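Local structure of putative aspartyl-tRNA synthetase (Leishmania major, 6OD8) at residues Arg213-Ser217 with Asn351-Tyr356; Asp239-Ser245 with Arg289-Val293; Val330-Phe335 with Gly525-Gly529. The protein probably charges tRNA(Asp) with L-aspartate in the cytoplasm, using ATP and releasing AMP and diphosphate, as a class II aminoacyl-tRNA synthetase. All coordinates share one frame; numbering follows the deposited sequence. Where two conformers were deposited one is given.

Contact 1. Residues Arg213-Ser217 with Asn351-Tyr356; sequences RTLAS and NVCQQY
A216 lies at the centre of this contact. Its CA is 4.2 Å from V352 CA, so the two backbones come very close. The A216 CA-H approaches N351 O, with 3.4 Å between CA and O. No direct hydrogen bond joins the segments.

The apolar contacts are few. A216 CB meets Y356 CD2 at 4.0 Å, obliquely to the ring. Other touches fall on polar atoms. A216 CB lies 3.4 Å from Q355 OE1, a van der Waals contact. The L215 side chain crosses that of Q354 at about a right angle, with L215 CB 3.7 Å from Q354 NE2. The leucine methyls face the amide of N351.

Between the segments the hydrogen-bonded links run through water. Q354 bends at chi2 (87°), which brings its amide back over N351. Within 351-356, Q354 NE2 donates to N351 O at 2.7 Å, in the carbonyl plane. The same NE2 also donates to a water, which accepts from A216 N and donates to Q355 OE1 at 2.6 Å. A second water bridges Q355 OE1 and T214 OG1. Q355 NE2 binds A188 O, which fixes the turn of the amide.

T214 is the N-cap of helix 215-237. Its OG1 accepts a weak bond from S217 N. The first turn of this helix, the long helix of class II motif 1, thus docks on the C-terminal end of helix 346-353.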
loop_
_atom_site.group_PDB
_atom_site.type_symbol
_atom_site.label_atom_id
_atom_site.label_comp_id
_atom_site.label_asym_id
_atom_site.label_seq_id
_atom_site.Cartn_x
_atom_site.Cartn_y
_atom_site.Cartn_z
ATOM N N ARG A 213 9.627 -9.205 19.401
ATOM C CA ARG A 213 10.752 -10.123 19.297
ATOM C C ARG A 213 10.349 -11.581 19.505
ATOM O O ARG A 213 11.154 -12.467 19.208
ATOM C CB ARG A 213 11.840 -9.734 20.313
ATOM C CG ARG A 213 12.302 -8.285 20.170
ATOM C CD ARG A 213 13.253 -7.865 21.313
ATOM N NE ARG A 213 13.365 -6.404 21.321
ATOM C CZ ARG A 213 14.171 -5.707 22.109
ATOM N NH1 ARG A 213 14.969 -6.319 22.983
ATOM N NH2 ARG A 213 14.177 -4.389 22.005
ATOM N N THR A 214 9.152 -11.851 20.027
ATOM C CA THR A 214 8.712 -13.222 20.228
ATOM C C THR A 214 8.411 -13.883 18.886
ATOM O O THR A 214 8.151 -13.217 17.883
ATOM C CB THR A 214 7.464 -13.293 21.131
ATOM O OG1 THR A 214 6.365 -12.677 20.464
ATOM C CG2 THR A 214 7.706 -12.583 22.473
ATOM N N LEU A 215 8.484 -15.219 18.873
ATOM C CA LEU A 215 8.252 -15.958 17.631
ATOM C C LEU A 215 6.882 -15.655 17.061
ATOM O O LEU A 215 6.750 -15.330 15.876
ATOM C CB LEU A 215 8.388 -17.472 17.869
ATOM C CG LEU A 215 9.777 -18.023 18.164
ATOM C CD1 LEU A 215 9.670 -19.518 18.516
ATOM C CD2 LEU A 215 10.644 -17.829 16.965
ATOM N N ALA A 216 5.841 -15.783 17.888
ATOM C CA ALA A 216 4.479 -15.659 17.373
ATOM C C ALA A 216 4.187 -14.242 16.909
ATOM O O ALA A 216 3.618 -14.035 15.831
ATOM C CB ALA A 216 3.461 -16.100 18.438
ATOM N N SER A 217 4.558 -13.244 17.714
ATOM C CA SER A 217 4.263 -11.862 17.332
ATOM C C SER A 217 5.005 -11.482 16.047
ATOM O O SER A 217 4.416 -10.928 15.113
ATOM C CB SER A 217 4.600 -10.940 18.515
ATOM O OG SER A 217 4.207 -9.607 18.280
ATOM N N ASN A 351 5.041 -20.903 13.806
ATOM C CA ASN A 351 5.515 -20.027 14.873
ATOM C C ASN A 351 4.369 -19.278 15.549
ATOM O O ASN A 351 4.458 -18.979 16.747
ATOM C CB ASN A 351 6.567 -19.058 14.330
ATOM C CG ASN A 351 7.955 -19.690 14.259
ATOM O OD1 ASN A 351 8.217 -20.685 14.926
ATOM N ND2 ASN A 351 8.844 -19.108 13.464
ATOM N N VAL A 352 3.282 -18.989 14.826
ATOM C CA VAL A 352 2.067 -18.512 15.492
ATOM C C VAL A 352 1.434 -19.639 16.298
ATOM O O VAL A 352 1.080 -19.479 17.473
ATOM C CB VAL A 352 1.065 -17.951 14.467
ATOM C CG1 VAL A 352 -0.264 -17.583 15.155
ATOM C CG2 VAL A 352 1.650 -16.736 13.711
ATOM N N CYS A 353 1.283 -20.798 15.667
ATOM C CA CYS A 353 0.498 -21.886 16.242
ATOM C C CYS A 353 1.106 -22.421 17.535
ATOM O O CYS A 353 0.376 -22.922 18.400
ATOM C CB CYS A 353 0.362 -23.010 15.214
ATOM S SG CYS A 353 -0.807 -24.337 15.649
ATOM N N GLN A 354 2.429 -22.336 17.696
ATOM C CA GLN A 354 3.015 -22.916 18.902
ATOM C C GLN A 354 2.607 -22.141 20.146
ATOM O O GLN A 354 2.500 -22.722 21.232
ATOM C CB GLN A 354 4.540 -22.995 18.787
ATOM C CG GLN A 354 5.228 -21.722 18.316
ATOM C CD GLN A 354 5.557 -20.762 19.453
ATOM O OE1 GLN A 354 5.763 -21.183 20.598
ATOM N NE2 GLN A 354 5.603 -19.464 19.142
ATOM N N GLN A 355 2.364 -20.844 20.015
ATOM C CA GLN A 355 1.845 -20.081 21.141
ATOM C C GLN A 355 0.326 -19.964 21.126
ATOM O O GLN A 355 -0.297 -19.965 22.187
ATOM C CB GLN A 355 2.459 -18.673 21.167
ATOM C CG GLN A 355 2.078 -17.913 22.430
ATOM C CD GLN A 355 2.828 -16.600 22.606
ATOM O OE1 GLN A 355 3.775 -16.292 21.866
ATOM N NE2 GLN A 355 2.413 -15.821 23.609
ATOM N N TYR A 356 -0.275 -19.867 19.945
ATOM C CA TYR A 356 -1.698 -19.571 19.783
ATOM C C TYR A 356 -2.277 -20.648 18.878
ATOM O O TYR A 356 -2.493 -20.412 17.680
ATOM C CB TYR A 356 -1.901 -18.179 19.178
ATOM C CG TYR A 356 -1.407 -17.039 20.042
ATOM C CD1 TYR A 356 -1.940 -16.817 21.307
ATOM C CD2 TYR A 356 -0.421 -16.167 19.581
ATOM C CE1 TYR A 356 -1.501 -15.768 22.100
ATOM C CE2 TYR A 356 0.028 -15.115 20.363
ATOM C CZ TYR A 356 -0.511 -14.922 21.621
ATOM O OH TYR A 356 -0.075 -13.864 22.390
HETATM O O HOH W 1 4.048 -13.463 21.413
HETATM O O HOH W 2 6.035 -16.862 20.649
#

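Contact 2. Residues Asp239-Ser245 with Arg289-Val293; sequences DFCEIHS and RVFEV
D239 meets R289 through its backbone O and its carboxylate. In the R289 conformer given, one of two, the chain bends at chi3 (-83°) and the guanidinium meets D239 side-on. R289 NH2 makes a salt bridge to D239 OD1 at 3.1 Å. R289 NE donates to D239 O at 3.2 Å, from above the carbonyl plane. D239 also ends helix 215-237, as the C-prime residue of a Schellman motif. A water donates to both D239 O and R289 O.

F240 lays one ring face under the aliphatic start of R289. R289 CB is 3.7 Å from the F240 ring centroid, a CH-pi contact. V290 O lies at the ring edge.

C241 begins the parallel pairing. C241 N donates to R289 O at 2.8 Å, almost straight (179°). C241 O accepts from F291 N at 2.9 Å.

E242 shares a face of the sheet with F291. Its backbone covers one face of the F291 ring, and E242 CB is 3.5 Å from F291 CZ. Its carboxylate pairs with R232 of the second subunit.

I243 N continues the ladder to F291 O. I243 CG2 packs on V290 CG1 at 3.6 Å.

S245 is held twice by the E292 carboxylate, which reaches it on an extended chain. S245 OG donates to the syn lone pair of E292 OE1 at 2.6 Å, and S245 N donates to OE2. K247 forms a salt bridge with that OE2.

Strand 310-319 pairs with the other side of strand 289-297. Helix 215-237 touches F240 and F291, while helix 276-283 touches V290 and I243. The second subunit borders strand 241-242, where E242 N hydrogen-bonds to S225 OG of that subunit.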
loop_
_atom_site.group_PDB
_atom_site.type_symbol
_atom_site.label_atom_id
_atom_site.label_comp_id
_atom_site.label_asym_id
_atom_site.label_seq_id
_atom_site.Cartn_x
_atom_site.Cartn_y
_atom_site.Cartn_z
ATOM N N ASP A 239 -5.265 -6.172 -13.680
ATOM C CA ASP A 239 -5.287 -4.812 -14.237
ATOM C C ASP A 239 -6.126 -3.852 -13.388
ATOM O O ASP A 239 -6.824 -2.984 -13.915
ATOM C CB ASP A 239 -5.768 -4.831 -15.694
ATOM C CG ASP A 239 -5.481 -3.533 -16.425
ATOM O OD1 ASP A 239 -6.324 -3.138 -17.260
ATOM O OD2 ASP A 239 -4.429 -2.901 -16.156
ATOM N N PHE A 240 -6.063 -4.005 -12.063
ATOM C CA PHE A 240 -6.599 -2.999 -11.144
ATOM C C PHE A 240 -5.526 -1.951 -10.896
ATOM O O PHE A 240 -4.356 -2.289 -10.698
ATOM C CB PHE A 240 -7.014 -3.596 -9.790
ATOM C CG PHE A 240 -8.304 -4.363 -9.820
ATOM C CD1 PHE A 240 -9.442 -3.861 -9.203
ATOM C CD2 PHE A 240 -8.371 -5.597 -10.447
ATOM C CE1 PHE A 240 -10.646 -4.584 -9.234
ATOM C CE2 PHE A 240 -9.547 -6.319 -10.489
ATOM C CZ PHE A 240 -10.687 -5.810 -9.877
ATOM N N CYS A 241 -5.929 -0.687 -10.904
ATOM C CA CYS A 241 -5.016 0.422 -10.687
ATOM C C CYS A 241 -5.045 0.834 -9.216
ATOM O O CYS A 241 -6.111 0.904 -8.601
ATOM C CB CYS A 241 -5.429 1.583 -11.595
ATOM S SG CYS A 241 -4.410 3.053 -11.549
ATOM N N GLU A 242 -3.869 1.125 -8.655
ATOM C CA GLU A 242 -3.825 1.559 -7.262
ATOM C C GLU A 242 -4.156 3.045 -7.172
ATOM O O GLU A 242 -3.650 3.859 -7.957
ATOM C CB GLU A 242 -2.448 1.282 -6.644
ATOM C CG GLU A 242 -2.374 1.746 -5.208
ATOM C CD GLU A 242 -1.118 1.283 -4.473
ATOM O OE1 GLU A 242 -0.248 0.628 -5.083
ATOM O OE2 GLU A 242 -1.008 1.593 -3.272
ATOM N N ILE A 243 -5.001 3.406 -6.201
ATOM C CA ILE A 243 -5.339 4.808 -5.980
ATOM C C ILE A 243 -4.992 5.170 -4.550
ATOM O O ILE A 243 -4.883 4.312 -3.672
ATOM C CB ILE A 243 -6.829 5.132 -6.257
ATOM C CG1 ILE A 243 -7.727 4.306 -5.325
ATOM C CG2 ILE A 243 -7.188 4.823 -7.707
ATOM C CD1 ILE A 243 -9.211 4.752 -5.375
ATOM N N HIS A 244 -4.864 6.477 -4.323
ATOM C CA HIS A 244 -4.620 7.052 -3.007
ATOM C C HIS A 244 -5.579 8.220 -2.865
ATOM O O HIS A 244 -5.435 9.229 -3.562
ATOM C CB HIS A 244 -3.155 7.496 -2.869
ATOM C CG HIS A 244 -2.208 6.338 -2.785
ATOM N ND1 HIS A 244 -1.515 5.853 -3.874
ATOM C CD2 HIS A 244 -1.892 5.532 -1.750
ATOM C CE1 HIS A 244 -0.792 4.811 -3.502
ATOM N NE2 HIS A 244 -1.008 4.591 -2.221
ATOM N N SER A 245 -6.587 8.058 -2.016
ATOM C CA SER A 245 -7.601 9.073 -1.788
ATOM C C SER A 245 -7.423 9.696 -0.409
ATOM O O SER A 245 -6.779 9.114 0.469
ATOM C CB SER A 245 -9.017 8.470 -1.938
ATOM O OG SER A 245 -9.214 7.373 -1.086
ATOM N N ARG A 289 -10.970 -0.080 -12.948
ATOM C CA ARG A 289 -10.814 -0.994 -11.813
ATOM C C ARG A 289 -9.779 -0.406 -10.867
ATOM O O ARG A 289 -8.677 -0.112 -11.348
ATOM C CB ARG A 289 -10.303 -2.370 -12.278
ATOM C CG ARG A 289 -11.192 -3.175 -13.223
ATOM C CD ARG A 289 -10.410 -4.341 -13.851
ATOM N NE ARG A 289 -9.639 -3.909 -15.018
ATOM C CZ ARG A 289 -10.184 -3.689 -16.214
ATOM N NH1 ARG A 289 -11.482 -3.875 -16.400
ATOM N NH2 ARG A 289 -9.440 -3.295 -17.220
ATOM N N VAL A 290 -10.077 -0.293 -9.564
ATOM C CA VAL A 290 -9.139 0.323 -8.629
ATOM C C VAL A 290 -9.047 -0.489 -7.344
ATOM O O VAL A 290 -9.973 -1.185 -6.947
ATOM C CB VAL A 290 -9.520 1.784 -8.268
ATOM C CG1 VAL A 290 -9.441 2.688 -9.490
ATOM C CG2 VAL A 290 -10.950 1.855 -7.651
ATOM N N PHE A 291 -7.925 -0.327 -6.654
ATOM C CA PHE A 291 -7.819 -0.785 -5.285
ATOM C C PHE A 291 -7.065 0.255 -4.478
ATOM O O PHE A 291 -6.333 1.090 -5.019
ATOM C CB PHE A 291 -7.137 -2.155 -5.182
ATOM C CG PHE A 291 -5.640 -2.129 -5.489
ATOM C CD1 PHE A 291 -4.712 -1.762 -4.505
ATOM C CD2 PHE A 291 -5.178 -2.482 -6.750
ATOM C CE1 PHE A 291 -3.317 -1.752 -4.779
ATOM C CE2 PHE A 291 -3.785 -2.462 -7.035
ATOM C CZ PHE A 291 -2.876 -2.099 -6.047
ATOM N N GLU A 292 -7.255 0.196 -3.165
ATOM C CA GLU A 292 -6.536 1.075 -2.264
ATOM C C GLU A 292 -6.174 0.312 -1.001
ATOM O O GLU A 292 -6.956 -0.499 -0.504
ATOM C CB GLU A 292 -7.367 2.334 -1.920
ATOM C CG GLU A 292 -6.651 3.281 -0.945
ATOM C CD GLU A 292 -7.136 4.728 -1.016
ATOM O OE1 GLU A 292 -8.200 5.022 -1.611
ATOM O OE2 GLU A 292 -6.452 5.580 -0.438
ATOM N N VAL A 293 -4.992 0.589 -0.467
ATOM C CA VAL A 293 -4.558 0.027 0.808
ATOM C C VAL A 293 -4.181 1.213 1.677
ATOM O O VAL A 293 -3.263 1.956 1.332
ATOM C CB VAL A 293 -3.362 -0.929 0.651
ATOM C CG1 VAL A 293 -2.914 -1.469 2.037
ATOM C CG2 VAL A 293 -3.688 -2.065 -0.294
HETATM O O HOH W 3 -7.768 -0.043 -14.243
HETATM O O HOH W 4 -3.382 2.417 -2.009
#

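Contact 3. Residues Val330-Phe335 with Gly525-Gly529; sequences VAESLF and GFGIG. With EDO (1,2-ethanediol), chain H.
Helix 330-335 runs along strand 525-529 with the axes 10.3 Å apart and their directions 33° from each other. No hydrogen bond crosses the gap, and side chains fill it.

F526 carries most of the contact. With CG between the backbone N and the carbonyl carbon (chi1 54°), the ring of F526 is carried to the helix. A331 CB sits over one ring face, 3.9 Å from the F526 centroid, as a CH-pi contact. L334 CD2 comes to the ring edge at 3.7 Å from F526 CE1. V330 CG1 lies more loosely near the same plane.

One helical turn beyond A331, F335 and I528 meet from opposite directions. F335 CZ is 3.6 Å from I528 CD1, oblique to the ring. L334 CD2 touches I528 CD1 as well, so it links the two strand residues. On the helix, S333 OG accepts a hydrogen bond from O2 of an ethanediol, probably from the crystallisation liquor.

In the strand, F526 and I528 alternate with G525, G527 and G529. Both side chains face the helix. This glycine-rich strand, with the helix it leads into, is motif 3 of class II synthetases, a signature of their ATP-binding catalytic core.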
loop_
_atom_site.group_PDB
_atom_site.type_symbol
_atom_site.label_atom_id
_atom_site.label_comp_id
_atom_site.label_asym_id
_atom_site.label_seq_id
_atom_site.Cartn_x
_atom_site.Cartn_y
_atom_site.Cartn_z
ATOM N N VAL A 330 -14.674 -11.707 -8.432
ATOM C CA VAL A 330 -13.329 -11.192 -8.164
ATOM C C VAL A 330 -12.960 -11.391 -6.701
ATOM O O VAL A 330 -11.863 -11.846 -6.381
ATOM C CB VAL A 330 -13.228 -9.712 -8.585
ATOM C CG1 VAL A 330 -12.012 -9.023 -7.960
ATOM C CG2 VAL A 330 -13.152 -9.633 -10.133
ATOM N N ALA A 331 -13.882 -11.063 -5.794
ATOM C CA ALA A 331 -13.614 -11.172 -4.358
ATOM C C ALA A 331 -13.285 -12.607 -3.956
ATOM O O ALA A 331 -12.380 -12.840 -3.148
ATOM C CB ALA A 331 -14.826 -10.654 -3.577
ATOM N N GLU A 332 -14.021 -13.587 -4.498
ATOM C CA GLU A 332 -13.742 -14.981 -4.151
ATOM C C GLU A 332 -12.404 -15.436 -4.717
ATOM O O GLU A 332 -11.660 -16.180 -4.056
ATOM C CB GLU A 332 -14.856 -15.894 -4.666
ATOM C CG GLU A 332 -16.143 -15.795 -3.879
ATOM C CD GLU A 332 -17.261 -16.613 -4.505
ATOM O OE1 GLU A 332 -17.099 -17.037 -5.672
ATOM O OE2 GLU A 332 -18.299 -16.837 -3.841
ATOM N N SER A 333 -12.119 -15.075 -5.964
ATOM C CA SER A 333 -10.833 -15.440 -6.546
ATOM C C SER A 333 -9.698 -14.772 -5.784
ATOM O O SER A 333 -8.627 -15.366 -5.602
ATOM C CB SER A 333 -10.785 -15.043 -8.026
ATOM O OG SER A 333 -11.782 -15.725 -8.770
ATOM N N LEU A 334 -9.931 -13.537 -5.320
ATOM C CA LEU A 334 -8.921 -12.815 -4.545
ATOM C C LEU A 334 -8.634 -13.529 -3.230
ATOM O O LEU A 334 -7.473 -13.728 -2.848
ATOM C CB LEU A 334 -9.402 -11.376 -4.286
ATOM C CG LEU A 334 -8.694 -10.579 -3.203
ATOM C CD1 LEU A 334 -7.275 -10.267 -3.654
ATOM C CD2 LEU A 334 -9.437 -9.275 -2.890
ATOM N N PHE A 335 -9.686 -13.917 -2.512
ATOM C CA PHE A 335 -9.453 -14.611 -1.249
ATOM C C PHE A 335 -8.815 -15.974 -1.492
ATOM O O PHE A 335 -7.939 -16.385 -0.732
ATOM C CB PHE A 335 -10.763 -14.738 -0.446
ATOM C CG PHE A 335 -11.042 -13.558 0.472
ATOM C CD1 PHE A 335 -10.431 -13.469 1.717
ATOM C CD2 PHE A 335 -11.909 -12.554 0.088
ATOM C CE1 PHE A 335 -10.673 -12.386 2.558
ATOM C CE2 PHE A 335 -12.163 -11.470 0.927
ATOM C CZ PHE A 335 -11.555 -11.395 2.165
ATOM N N GLY A 525 -18.183 -2.960 -5.514
ATOM C CA GLY A 525 -16.887 -3.101 -4.867
ATOM C C GLY A 525 -17.045 -3.725 -3.501
ATOM O O GLY A 525 -18.134 -4.154 -3.126
ATOM N N PHE A 526 -15.942 -3.751 -2.749
ATOM C CA PHE A 526 -15.941 -4.354 -1.420
ATOM C C PHE A 526 -14.735 -3.831 -0.647
ATOM O O PHE A 526 -13.796 -3.289 -1.233
ATOM C CB PHE A 526 -15.907 -5.884 -1.503
ATOM C CG PHE A 526 -14.766 -6.432 -2.335
ATOM C CD1 PHE A 526 -13.549 -6.747 -1.739
ATOM C CD2 PHE A 526 -14.935 -6.677 -3.704
ATOM C CE1 PHE A 526 -12.502 -7.270 -2.499
ATOM C CE2 PHE A 526 -13.908 -7.223 -4.472
ATOM C CZ PHE A 526 -12.685 -7.499 -3.877
ATOM N N GLY A 527 -14.773 -3.995 0.673
ATOM C CA GLY A 527 -13.640 -3.633 1.518
ATOM C C GLY A 527 -13.341 -4.751 2.493
ATOM O O GLY A 527 -14.216 -5.548 2.835
ATOM N N ILE A 528 -12.079 -4.811 2.940
ATOM C CA ILE A 528 -11.618 -5.855 3.861
ATOM C C ILE A 528 -10.739 -5.208 4.921
ATOM O O ILE A 528 -9.808 -4.479 4.575
ATOM C CB ILE A 528 -10.787 -6.949 3.149
ATOM C CG1 ILE A 528 -11.461 -7.484 1.892
ATOM C CG2 ILE A 528 -10.395 -8.073 4.120
ATOM C CD1 ILE A 528 -10.448 -8.144 0.929
ATOM N N GLY A 529 -11.003 -5.497 6.205
ATOM C CA GLY A 529 -10.078 -5.075 7.255
ATOM C C GLY A 529 -8.829 -5.940 7.340
ATOM O O GLY A 529 -8.921 -7.167 7.488
HETATM C C1 EDO H . -14.384 -17.961 -7.419
HETATM O O1 EDO H . -13.304 -18.587 -8.132
HETATM C C2 EDO H . -15.336 -17.245 -8.367
HETATM O O2 EDO H . -14.588 -16.562 -9.379
#

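Following the chain, helix 215-237 starts at contact 1 and leads into strand 241-242 of contact 2. Contact 2 closes a short loop when strand 289-297 arrives. The chain then passes through strand 310-319 to helix 325-342, which opens contact 3. Helix 346-353 follows and closes contact 1, so contact 2 lies wholly within that longer loop. Contact 3 closes last, at strand 523-529, and therefore crosses contact 1 but follows contact 2 in series. Contacts 2 and 3 reach the same large sheet and touch, F240 CZ to V330 CG1 at 4.0 Å. Contact 1 stands apart, its centre about 33 Å from that of contact 2, and joins two helices.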